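Local coordinates for protein positive phenol-degradative gene regulator (Ralstonia sp. E2, PDB 5FRW) that binds phenol in this N-terminal part and probably activates transcription of phenol-degradation genes, probably with ATP- and DNA-binding functions elsewhere in the full-length protein, at residues 17-22 with 99-104; 93-98 with 160-165; 107-112 with 129-134; 153-158 with 172-177. All blocks are in the same frame, centred on the assembly; numbering follows the deposited sequence.

Contact 1: 17-22 with 99-104. With IPH (phenol), chain C.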
# COMPACT_ATOMS: atom_id res chain seq x y z
N SER A 17 -21.82 -1.32 -2.74
CA SER A 17 -22.28 -2.68 -2.92
C SER A 17 -21.85 -3.23 -4.28
O SER A 17 -21.28 -4.32 -4.36
CB SER A 17 -23.80 -2.77 -2.79
OG SER A 17 -24.43 -2.23 -3.94
N ASN A 18 -22.09 -2.45 -5.33
CA ASN A 18 -21.75 -2.86 -6.70
C ASN A 18 -20.26 -2.97 -6.99
O ASN A 18 -19.88 -3.39 -8.07
CB ASN A 18 -22.35 -1.88 -7.72
CG ASN A 18 -23.84 -2.02 -7.85
OD1 ASN A 18 -24.40 -3.05 -7.50
ND2 ASN A 18 -24.48 -1.00 -8.39
N LEU A 19 -19.44 -2.59 -6.02
CA LEU A 19 -18.00 -2.51 -6.23
C LEU A 19 -17.27 -3.60 -5.50
O LEU A 19 -16.29 -4.14 -6.01
CB LEU A 19 -17.47 -1.15 -5.79
CG LEU A 19 -17.36 -0.08 -6.87
CD1 LEU A 19 -18.54 -0.18 -7.82
CD2 LEU A 19 -17.28 1.29 -6.23
N ALA A 20 -17.75 -3.91 -4.30
CA ALA A 20 -17.16 -4.98 -3.50
C ALA A 20 -17.23 -6.31 -4.25
O ALA A 20 -16.52 -7.26 -3.92
CB ALA A 20 -17.85 -5.08 -2.14
N ARG A 21 -18.09 -6.36 -5.26
CA ARG A 21 -18.22 -7.56 -6.08
C ARG A 21 -17.14 -7.62 -7.13
O ARG A 21 -16.91 -8.67 -7.74
CB ARG A 21 -19.59 -7.61 -6.74
CG ARG A 21 -20.71 -7.62 -5.75
CD ARG A 21 -22.05 -7.80 -6.44
NE ARG A 21 -21.94 -8.45 -7.75
CZ ARG A 21 -22.77 -8.19 -8.76
NH1 ARG A 21 -23.71 -7.27 -8.61
NH2 ARG A 21 -22.64 -8.82 -9.91
N ARG A 22 -16.48 -6.48 -7.37
CA ARG A 22 -15.32 -6.46 -8.25
C ARG A 22 -14.06 -6.70 -7.44
O ARG A 22 -12.96 -6.70 -7.97
CB ARG A 22 -15.23 -5.13 -9.00
CG ARG A 22 -16.47 -4.74 -9.78
CD ARG A 22 -16.70 -5.65 -10.97
NE ARG A 22 -17.84 -5.19 -11.76
CZ ARG A 22 -17.73 -4.54 -12.92
NH1 ARG A 22 -16.54 -4.31 -13.44
NH2 ARG A 22 -18.82 -4.15 -13.56
N PRO A 99 -15.12 8.51 -5.24
CA PRO A 99 -15.41 8.55 -3.80
C PRO A 99 -15.62 7.17 -3.17
O PRO A 99 -15.07 6.91 -2.10
CB PRO A 99 -16.69 9.39 -3.74
CG PRO A 99 -16.43 10.43 -4.80
CD PRO A 99 -15.73 9.66 -5.93
N CYS A 100 -16.37 6.30 -3.85
CA CYS A 100 -16.63 4.95 -3.35
C CYS A 100 -15.36 4.11 -3.30
O CYS A 100 -15.11 3.43 -2.30
CB CYS A 100 -17.67 4.24 -4.22
SG CYS A 100 -19.33 4.99 -4.19
N LEU A 101 -14.58 4.15 -4.37
CA LEU A 101 -13.38 3.33 -4.43
C LEU A 101 -12.39 3.81 -3.38
O LEU A 101 -11.71 3.01 -2.73
CB LEU A 101 -12.78 3.35 -5.84
CG LEU A 101 -13.57 2.46 -6.81
CD1 LEU A 101 -13.34 2.85 -8.28
CD2 LEU A 101 -13.29 0.97 -6.57
N HIS A 102 -12.32 5.13 -3.19
CA HIS A 102 -11.44 5.71 -2.19
C HIS A 102 -11.80 5.25 -0.78
O HIS A 102 -10.94 5.20 0.10
CB HIS A 102 -11.47 7.24 -2.27
CG HIS A 102 -10.12 7.87 -2.40
ND1 HIS A 102 -9.94 9.24 -2.45
CD2 HIS A 102 -8.89 7.32 -2.49
CE1 HIS A 102 -8.65 9.50 -2.56
NE2 HIS A 102 -7.99 8.36 -2.59
N THR A 103 -13.07 4.92 -0.58
CA THR A 103 -13.56 4.48 0.73
C THR A 103 -13.31 2.98 0.93
O THR A 103 -12.86 2.56 2.00
CB THR A 103 -15.09 4.78 0.90
OG1 THR A 103 -15.34 6.17 0.63
CG2 THR A 103 -15.57 4.44 2.30
N ILE A 104 -13.57 2.19 -0.11
CA ILE A 104 -13.41 0.74 -0.06
C ILE A 104 -11.95 0.34 0.11
O ILE A 104 -11.63 -0.67 0.74
CB ILE A 104 -13.97 0.07 -1.32
CG1 ILE A 104 -15.46 0.37 -1.45
CG2 ILE A 104 -13.81 -1.43 -1.26
CD1 ILE A 104 -16.04 -0.06 -2.78
C1 IPH C . -12.16 11.34 -4.13
C2 IPH C . -12.79 12.56 -4.37
C3 IPH C . -13.17 12.90 -5.66
C4 IPH C . -12.91 12.01 -6.70
C5 IPH C . -12.29 10.80 -6.46
C6 IPH C . -11.91 10.46 -5.17
O1 IPH C . -11.77 11.00 -2.82

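Contact 2: 93-98 with 160-165. With IPH (phenol), chain C.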
# COMPACT_ATOMS: atom_id res chain seq x y z
N GLY A 93 -23.02 9.72 -11.48
CA GLY A 93 -23.00 8.35 -11.00
C GLY A 93 -21.67 7.67 -11.30
O GLY A 93 -21.19 6.83 -10.53
N MET A 94 -21.06 8.04 -12.42
CA MET A 94 -19.73 7.56 -12.75
C MET A 94 -18.66 8.26 -11.92
O MET A 94 -17.72 7.63 -11.45
CB MET A 94 -19.47 7.74 -14.25
CG MET A 94 -19.91 6.53 -15.05
SD MET A 94 -18.86 6.19 -16.47
CE MET A 94 -18.91 7.76 -17.33
N LEU A 95 -18.81 9.57 -11.75
CA LEU A 95 -17.89 10.34 -10.93
C LEU A 95 -17.82 9.74 -9.54
O LEU A 95 -16.75 9.60 -8.97
CB LEU A 95 -18.32 11.81 -10.86
CG LEU A 95 -17.46 12.80 -10.06
CD1 LEU A 95 -17.80 12.84 -8.57
CD2 LEU A 95 -15.98 12.52 -10.27
N GLU A 96 -18.99 9.39 -9.01
CA GLU A 96 -19.15 9.08 -7.59
C GLU A 96 -18.43 7.78 -7.19
O GLU A 96 -18.15 7.53 -6.03
CB GLU A 96 -20.64 9.01 -7.26
CG GLU A 96 -20.98 8.82 -5.80
CD GLU A 96 -22.48 8.77 -5.58
OE1 GLU A 96 -23.18 8.13 -6.40
OE2 GLU A 96 -22.95 9.37 -4.59
N MET A 97 -18.12 6.99 -8.20
CA MET A 97 -17.38 5.76 -8.05
C MET A 97 -16.00 6.00 -7.48
O MET A 97 -15.48 5.20 -6.72
CB MET A 97 -17.31 5.07 -9.39
CG MET A 97 -18.67 4.65 -9.84
SD MET A 97 -18.93 3.12 -8.97
CE MET A 97 -17.43 2.36 -9.61
N GLY A 98 -15.40 7.13 -7.85
CA GLY A 98 -14.14 7.55 -7.26
C GLY A 98 -14.24 7.64 -5.75
O GLY A 98 -13.52 6.93 -5.06
N GLY A 160 -6.09 12.13 -10.60
CA GLY A 160 -5.96 11.08 -11.60
C GLY A 160 -7.28 10.45 -11.98
O GLY A 160 -7.58 10.30 -13.16
N TYR A 161 -8.09 10.11 -10.98
CA TYR A 161 -9.40 9.52 -11.23
C TYR A 161 -10.29 10.46 -12.06
O TYR A 161 -10.91 10.06 -13.05
CB TYR A 161 -10.12 9.17 -9.91
CG TYR A 161 -11.48 8.57 -10.15
CD1 TYR A 161 -12.60 9.38 -10.28
CD2 TYR A 161 -11.64 7.19 -10.29
CE1 TYR A 161 -13.84 8.84 -10.56
CE2 TYR A 161 -12.87 6.64 -10.54
CZ TYR A 161 -13.97 7.47 -10.68
OH TYR A 161 -15.21 6.93 -10.94
N THR A 162 -10.37 11.72 -11.64
CA THR A 162 -11.29 12.64 -12.30
C THR A 162 -10.81 13.04 -13.67
O THR A 162 -11.61 13.19 -14.59
CB THR A 162 -11.49 13.89 -11.46
OG1 THR A 162 -11.76 13.50 -10.10
CG2 THR A 162 -12.65 14.72 -12.01
N SER A 163 -9.50 13.19 -13.82
CA SER A 163 -8.94 13.53 -15.11
C SER A 163 -9.13 12.39 -16.11
O SER A 163 -9.56 12.62 -17.24
CB SER A 163 -7.45 13.88 -14.99
OG SER A 163 -7.27 14.96 -14.10
N ALA A 164 -8.85 11.17 -15.70
CA ALA A 164 -9.04 10.02 -16.59
C ALA A 164 -10.52 9.89 -16.97
O ALA A 164 -10.87 9.51 -18.10
CB ALA A 164 -8.55 8.73 -15.94
N LEU A 165 -11.40 10.23 -16.04
CA LEU A 165 -12.83 10.14 -16.34
C LEU A 165 -13.29 11.21 -17.34
O LEU A 165 -14.10 10.93 -18.21
CB LEU A 165 -13.65 10.24 -15.04
CG LEU A 165 -15.17 10.31 -15.10
CD1 LEU A 165 -15.79 9.18 -15.89
CD2 LEU A 165 -15.70 10.29 -13.69
C1 IPH C . -12.16 11.34 -4.13
C2 IPH C . -12.79 12.56 -4.37
C3 IPH C . -13.17 12.90 -5.66
C4 IPH C . -12.91 12.01 -6.70
C5 IPH C . -12.29 10.80 -6.46
C6 IPH C . -11.91 10.46 -5.17
O1 IPH C . -11.77 11.00 -2.82

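Contact 3: 107-112 with 129-134. With IPH (phenol), chain C.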
# COMPACT_ATOMS: atom_id res chain seq x y z
N VAL A 107 -8.82 4.32 2.31
CA VAL A 107 -7.97 5.49 2.25
C VAL A 107 -8.60 6.64 3.04
O VAL A 107 -7.94 7.27 3.85
CB VAL A 107 -7.69 5.90 0.78
CG1 VAL A 107 -6.86 7.18 0.70
CG2 VAL A 107 -6.97 4.74 0.06
N VAL A 108 -9.89 6.86 2.81
CA VAL A 108 -10.62 7.99 3.35
C VAL A 108 -12.12 7.77 3.18
O VAL A 108 -12.54 7.08 2.25
CB VAL A 108 -10.14 9.32 2.65
CG1 VAL A 108 -10.48 9.31 1.17
CG2 VAL A 108 -10.74 10.55 3.32
N ARG A 109 -12.92 8.33 4.07
CA ARG A 109 -14.36 8.36 3.89
C ARG A 109 -14.74 9.61 3.12
O ARG A 109 -14.55 10.73 3.60
CB ARG A 109 -15.09 8.35 5.24
CG ARG A 109 -16.58 8.70 5.16
CD ARG A 109 -17.39 7.50 4.70
NE ARG A 109 -18.80 7.81 4.50
CZ ARG A 109 -19.72 7.80 5.46
NH1 ARG A 109 -19.37 7.51 6.71
NH2 ARG A 109 -20.98 8.08 5.18
N VAL A 110 -15.26 9.42 1.91
CA VAL A 110 -15.53 10.55 1.03
C VAL A 110 -17.01 10.87 0.95
O VAL A 110 -17.84 9.98 0.75
CB VAL A 110 -15.01 10.30 -0.41
CG1 VAL A 110 -14.95 11.61 -1.19
CG2 VAL A 110 -13.63 9.67 -0.38
N THR A 111 -17.33 12.15 1.11
CA THR A 111 -18.70 12.64 0.92
C THR A 111 -18.74 13.77 -0.09
O THR A 111 -18.19 14.84 0.16
CB THR A 111 -19.30 13.17 2.23
OG1 THR A 111 -19.22 12.16 3.24
CG2 THR A 111 -20.76 13.58 2.01
N PRO A 112 -19.39 13.54 -1.23
CA PRO A 112 -19.49 14.65 -2.18
C PRO A 112 -20.29 15.80 -1.57
O PRO A 112 -21.37 15.56 -1.04
CB PRO A 112 -20.24 14.03 -3.36
CG PRO A 112 -20.04 12.56 -3.22
CD PRO A 112 -20.00 12.31 -1.75
N LEU A 129 -16.04 16.35 1.07
CA LEU A 129 -15.56 16.22 2.43
C LEU A 129 -14.77 14.92 2.56
O LEU A 129 -15.17 13.88 2.02
CB LEU A 129 -16.75 16.25 3.40
CG LEU A 129 -16.70 15.57 4.77
CD1 LEU A 129 -15.89 16.38 5.76
CD2 LEU A 129 -18.10 15.35 5.33
N TRP A 130 -13.63 14.99 3.24
CA TRP A 130 -12.81 13.83 3.55
C TRP A 130 -12.77 13.59 5.05
O TRP A 130 -12.22 14.40 5.79
CB TRP A 130 -11.38 14.02 3.06
CG TRP A 130 -11.15 13.66 1.62
CD1 TRP A 130 -12.00 13.02 0.77
CD2 TRP A 130 -9.96 13.94 0.86
NE1 TRP A 130 -11.41 12.87 -0.47
CE2 TRP A 130 -10.16 13.43 -0.43
CE3 TRP A 130 -8.75 14.57 1.16
CZ2 TRP A 130 -9.18 13.52 -1.43
CZ3 TRP A 130 -7.78 14.67 0.16
CH2 TRP A 130 -8.01 14.14 -1.11
N GLU A 131 -13.32 12.46 5.49
CA GLU A 131 -13.29 12.11 6.91
C GLU A 131 -12.35 10.93 7.12
O GLU A 131 -12.30 10.02 6.29
CB GLU A 131 -14.70 11.79 7.42
CG GLU A 131 -15.65 12.98 7.36
CD GLU A 131 -17.09 12.61 7.64
OE1 GLU A 131 -17.75 12.01 6.75
OE2 GLU A 131 -17.57 12.93 8.75
N ASP A 132 -11.60 10.98 8.21
CA ASP A 132 -10.68 9.91 8.61
C ASP A 132 -9.59 9.59 7.56
O ASP A 132 -9.28 8.42 7.32
CB ASP A 132 -11.49 8.65 8.91
CG ASP A 132 -12.44 8.85 10.09
OD1 ASP A 132 -12.03 9.52 11.07
OD2 ASP A 132 -13.60 8.39 10.01
N SER A 133 -9.02 10.63 6.95
CA SER A 133 -7.94 10.44 5.99
C SER A 133 -6.80 9.69 6.65
O SER A 133 -6.28 10.15 7.67
CB SER A 133 -7.42 11.78 5.45
OG SER A 133 -8.47 12.55 4.90
N PHE A 134 -6.40 8.56 6.07
CA PHE A 134 -5.27 7.83 6.62
C PHE A 134 -4.03 8.69 6.52
O PHE A 134 -3.12 8.61 7.33
CB PHE A 134 -5.04 6.51 5.89
CG PHE A 134 -4.01 6.59 4.78
CD1 PHE A 134 -2.66 6.38 5.05
CD2 PHE A 134 -4.39 6.86 3.49
CE1 PHE A 134 -1.72 6.46 4.05
CE2 PHE A 134 -3.45 6.94 2.46
CZ PHE A 134 -2.11 6.73 2.74
C1 IPH C . -12.16 11.34 -4.13
C2 IPH C . -12.79 12.56 -4.37
C3 IPH C . -13.17 12.90 -5.66
C4 IPH C . -12.91 12.01 -6.70
C5 IPH C . -12.29 10.80 -6.46
C6 IPH C . -11.91 10.46 -5.17
O1 IPH C . -11.77 11.00 -2.82
O HOH W 1 -16.97 12.19 4.38

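Contact 4: 153-158 with 172-177. With ZN (zinc ion), chain D; IPH (phenol), chain C.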
# COMPACT_ATOMS: atom_id res chain seq x y z
N MET A 153 -0.96 11.73 -1.52
CA MET A 153 -1.45 10.60 -2.28
C MET A 153 -2.94 10.70 -2.51
O MET A 153 -3.42 10.38 -3.59
CB MET A 153 -1.13 9.30 -1.56
CG MET A 153 -1.26 8.07 -2.45
SD MET A 153 -0.99 6.57 -1.41
CE MET A 153 0.19 7.15 -0.22
N GLN A 154 -3.69 11.17 -1.51
CA GLN A 154 -5.14 11.25 -1.65
C GLN A 154 -5.57 12.29 -2.70
O GLN A 154 -6.55 12.06 -3.44
CB GLN A 154 -5.79 11.55 -0.30
CG GLN A 154 -5.38 10.59 0.79
CD GLN A 154 -6.17 10.77 2.06
OE1 GLN A 154 -6.95 11.73 2.21
NE2 GLN A 154 -5.93 9.88 3.00
N ILE A 155 -4.85 13.41 -2.79
CA ILE A 155 -5.15 14.46 -3.78
C ILE A 155 -4.76 13.98 -5.18
O ILE A 155 -5.49 14.18 -6.15
CB ILE A 155 -4.41 15.76 -3.47
CG1 ILE A 155 -5.18 16.54 -2.40
CG2 ILE A 155 -4.25 16.63 -4.73
CD1 ILE A 155 -6.58 16.99 -2.89
N GLY A 156 -3.61 13.30 -5.26
CA GLY A 156 -3.15 12.73 -6.51
C GLY A 156 -4.20 11.79 -7.08
O GLY A 156 -4.48 11.79 -8.27
N TYR A 157 -4.82 11.01 -6.19
CA TYR A 157 -5.86 10.06 -6.60
C TYR A 157 -7.09 10.76 -7.17
O TYR A 157 -7.59 10.38 -8.24
CB TYR A 157 -6.27 9.17 -5.41
CG TYR A 157 -7.32 8.11 -5.75
CD1 TYR A 157 -8.67 8.44 -5.86
CD2 TYR A 157 -6.97 6.78 -5.93
CE1 TYR A 157 -9.62 7.49 -6.17
CE2 TYR A 157 -7.92 5.81 -6.22
CZ TYR A 157 -9.24 6.17 -6.35
OH TYR A 157 -10.19 5.22 -6.64
N ALA A 158 -7.60 11.77 -6.47
CA ALA A 158 -8.77 12.50 -6.97
C ALA A 158 -8.46 13.14 -8.33
O ALA A 158 -9.28 13.15 -9.26
CB ALA A 158 -9.20 13.56 -5.97
N TYR A 172 -6.99 18.96 -8.19
CA TYR A 172 -7.62 19.16 -6.88
C TYR A 172 -6.69 19.82 -5.89
O TYR A 172 -5.48 19.65 -5.94
CB TYR A 172 -8.08 17.86 -6.27
CG TYR A 172 -9.32 17.25 -6.86
CD1 TYR A 172 -9.29 16.61 -8.09
CD2 TYR A 172 -10.51 17.26 -6.15
CE1 TYR A 172 -10.43 16.02 -8.60
CE2 TYR A 172 -11.64 16.67 -6.64
CZ TYR A 172 -11.60 16.05 -7.87
OH TYR A 172 -12.75 15.44 -8.36
N ARG A 173 -7.30 20.54 -4.95
CA ARG A 173 -6.57 21.18 -3.87
C ARG A 173 -7.30 20.95 -2.56
O ARG A 173 -8.53 20.99 -2.52
CB ARG A 173 -6.42 22.67 -4.15
CG ARG A 173 -5.24 23.33 -3.45
CD ARG A 173 -4.96 24.71 -4.05
NE ARG A 173 -3.73 24.72 -4.84
CZ ARG A 173 -3.35 25.73 -5.61
NH1 ARG A 173 -4.10 26.82 -5.71
NH2 ARG A 173 -2.21 25.65 -6.29
N GLU A 174 -6.55 20.68 -1.50
CA GLU A 174 -7.14 20.61 -0.17
C GLU A 174 -7.32 22.01 0.37
O GLU A 174 -6.35 22.74 0.48
CB GLU A 174 -6.27 19.81 0.77
CG GLU A 174 -6.39 18.31 0.68
CD GLU A 174 -5.68 17.63 1.85
OE1 GLU A 174 -4.43 17.59 1.84
OE2 GLU A 174 -6.36 17.16 2.77
N LEU A 175 -8.55 22.40 0.70
CA LEU A 175 -8.82 23.70 1.32
C LEU A 175 -8.78 23.62 2.85
O LEU A 175 -8.64 24.63 3.53
CB LEU A 175 -10.17 24.25 0.88
CG LEU A 175 -10.41 24.29 -0.63
CD1 LEU A 175 -11.72 25.00 -0.92
CD2 LEU A 175 -9.24 24.95 -1.36
N GLU A 176 -8.92 22.42 3.39
CA GLU A 176 -8.61 22.21 4.80
C GLU A 176 -8.18 20.76 4.99
O GLU A 176 -8.51 19.90 4.17
CB GLU A 176 -9.80 22.58 5.70
CG GLU A 176 -11.12 21.85 5.43
CD GLU A 176 -12.25 22.27 6.39
OE1 GLU A 176 -12.11 22.09 7.62
OE2 GLU A 176 -13.28 22.80 5.91
N CYS A 177 -7.42 20.50 6.04
CA CYS A 177 -6.80 19.19 6.20
C CYS A 177 -6.54 18.88 7.66
O CYS A 177 -6.07 19.74 8.41
CB CYS A 177 -5.50 19.12 5.39
SG CYS A 177 -4.48 17.61 5.58
ZN ZN D . -5.94 16.12 4.43
C1 IPH C . -12.16 11.34 -4.13
C2 IPH C . -12.79 12.56 -4.37
C3 IPH C . -13.17 12.90 -5.66
C4 IPH C . -12.91 12.01 -6.70
C5 IPH C . -12.29 10.80 -6.46
C6 IPH C . -11.91 10.46 -5.17
O1 IPH C . -11.77 11.00 -2.82

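Contact 1: 17-22 with 99-104
A single side chain, L19, carries nearly all of this helix-to-helix contact, reaching from the end of helix 12-20 to three residues on one side of helix 97-104. Its CB meets I104 CD1 at 3.5 Å, the two side chains crossing at about a right angle, while CD2 extends further along the helix. CD2 lies 3.6 Å from C100 CB and 3.9 Å from L101 CG, and is also near I104 CD1. The first torsion of the leucine (chi1 -94°) is off the usual staggered positions, and with it CD2 comes to lie on C100 and L101. I104 answers with an extended ethyl arm: CG1 is opposite the carbonyl carbon and CD1 continues outward toward L19. No hydrogen bond joins the two segments, so the grip is wholly apolar. Around L19 the chain turns, R22 N bonding back to L19 O. T103 OG1 donates to P99 O, the carbonyl one turn earlier (2.8 Å). The other side of helix 97-104 belongs to the ligand. H102 ND1 forms a hydrogen bond with phenol O1 at 2.6 Å, in the plane of the imidazole, whose ring also stacks with Y157; P99 CD touches the phenol ring at C5, 3.7 Å away. The N-terminal helix therefore packs on the back of a pocket-lining helix, in the aromatic-sensing domain found in activators of aromatic catabolism.

Contact 2: 93-98 with 160-165
Y161 projects its ring from helix 152-166 against the bend between M94 and G98, and its hydroxyl gives its proton to M94 O at 2.7 Å. That oxygen lies at the edge of the Y161 ring, close to the ring plane, and the donor is tilted 17° from the carbonyl plane. One face of the same ring is covered by G98, whose CA stands over its centre, 3.5 Å from the centroid, in a CH-pi contact. CG opposite the backbone N (chi1 180°) carries the ring toward the bend, where it meets mostly backbone atoms. L95 O also comes within 3.4 Å of Y161 CE1. One turn along, L165 fills the neighbouring place: its CD2 approaches L95 CA at 3.5 Å, and its CD1 meets M94 CE at 3.7 Å. The L95 and L165 side chains cross at about a right angle, CD2 to CD2.

What sets these groups in place lies partly in the backbone. G98 N bonds to L95 O within the bend, and M94 O receives a weak bond from M97 N besides that of the tyrosine. T162 OG1 approaches bound phenol at C4, 3.9 Å away, but its polar bonds go to A158 O and Y172 OH. Farther out, A79 and A82 of helix 60-83 lie against Y161, M97 reaches L19 of helix 12-20, and Y124 and F128 of strand 123-131 touch L95, so that helices 91-95, 97-104 and 152-166 meet between helix 60-83 and strand 123-131.

Contact 3: 107-112 with 129-134
The beta hairpin of strands 109-118 and 123-131 opens here at its base, and its antiparallel pairing holds R109 against E131, V110 against W130 and T111 against L129. R109 with E131 and T111 with L129 are hydrogen-bonded pairs, the bond from E131 N to R109 O being almost straight at 2.8 Å. V110 with W130 is the non-hydrogen-bonded pair between them. F134 N also bonds to V107 O at 3.0 Å, beyond the last bridge.

V110 and W130 share the face turned to the ligand and lie side by side, V110 CG1 at the edge of the indole, 3.8 Å from W130 CD1. V108 covers the ring from one face: with chi1 at 64° its CG1 sits between backbone N and carbonyl carbon, over the five-membered ring at 4.2 Å from the centroid. Its other methyl, CG2, packs on W130 CB at 3.5 Å. On the opposite face of the sheet a water lies by R109 O, T111 OG1 and E131 OE1; how its protons are shared is uncertain. The guanidinium of R109 turns elsewhere, NH1 bonding K28 O of the second subunit, and R38 of that subunit bonds D132 O.

With these valines against the indole, and Q154 and I187 touching it too, W130 NE1 is directed at phenol O1, 3.0 Å away with an N-H...O angle of 151°. V110 CG2 approaches phenol O1 at 3.3 Å. Because an indole N-H can only donate, O1 must accept from W130; with H102, two bonds grip this oxygen, consistent with recognition of the phenol hydroxyl.

Contact 4: 153-158 with 172-177
Helix 153-158 and strand 172-174 run roughly antiparallel, at 151° with axes 8.1 Å from each other, and the backbones come nearest at I155 and Y172. The helix lays its small and branched side chains on the strand. A158 CB stands over the centre of the Y172 ring, 3.6 Å from the centroid and only 6° off its normal, a nearly vertical CH-pi contact. I155 lies against the strand: its CG2 meets Y172 O at 3.5 Å, CD1 reaches Y172 CB at 3.8 Å, and CG1 lies 3.8 Å from E174 CG.

This is one edge of the zinc site of the V4R domain, where the strand breaks in a classic beta bulge, L175 and E176 both facing R186. The corner carries the chain from one ligand to the next. E174 OE2 binds the zinc ion at 2.0 Å and C177 SG at 2.4 Å; C151 and C185 complete the site. E174 starts with CG opposite the carbonyl carbon (chi1 -81°) and then extends, so its aliphatic part rests on I155 while the carboxylate reaches the metal.

At the other end of the contact Y172 OH lies 3.7 Å from phenol C3; its bonds to Y124 OH and T162 OG1 probably limit the ring's movement. Y157, on the same helix, turns its ring edge to phenol C6, while its own hydroxyl bonds D78.

The four contacts gather round one phenol molecule, which all of them touch. Contacts 3 and 4 are the closest pair, with centres about 10 Å apart, both reaching the four-stranded sheet; contacts 1 and 4 are farthest, about 19 Å apart. Helix 97-104 is shared by contacts 1 and 2, helix 152-166 by contacts 2 and 4. Along the chain, contact 1 closes before contact 3 opens, and contact 3 before contact 4, whereas contact 2 crosses both 1 and 4 and spans contact 3. Contacts 2 and 3 each join the aromatic-catabolism activator region to the V4R domain. The zinc ion is about 11 Å from the phenol oxygen, and contacts 1 and 3 also touch the second subunit.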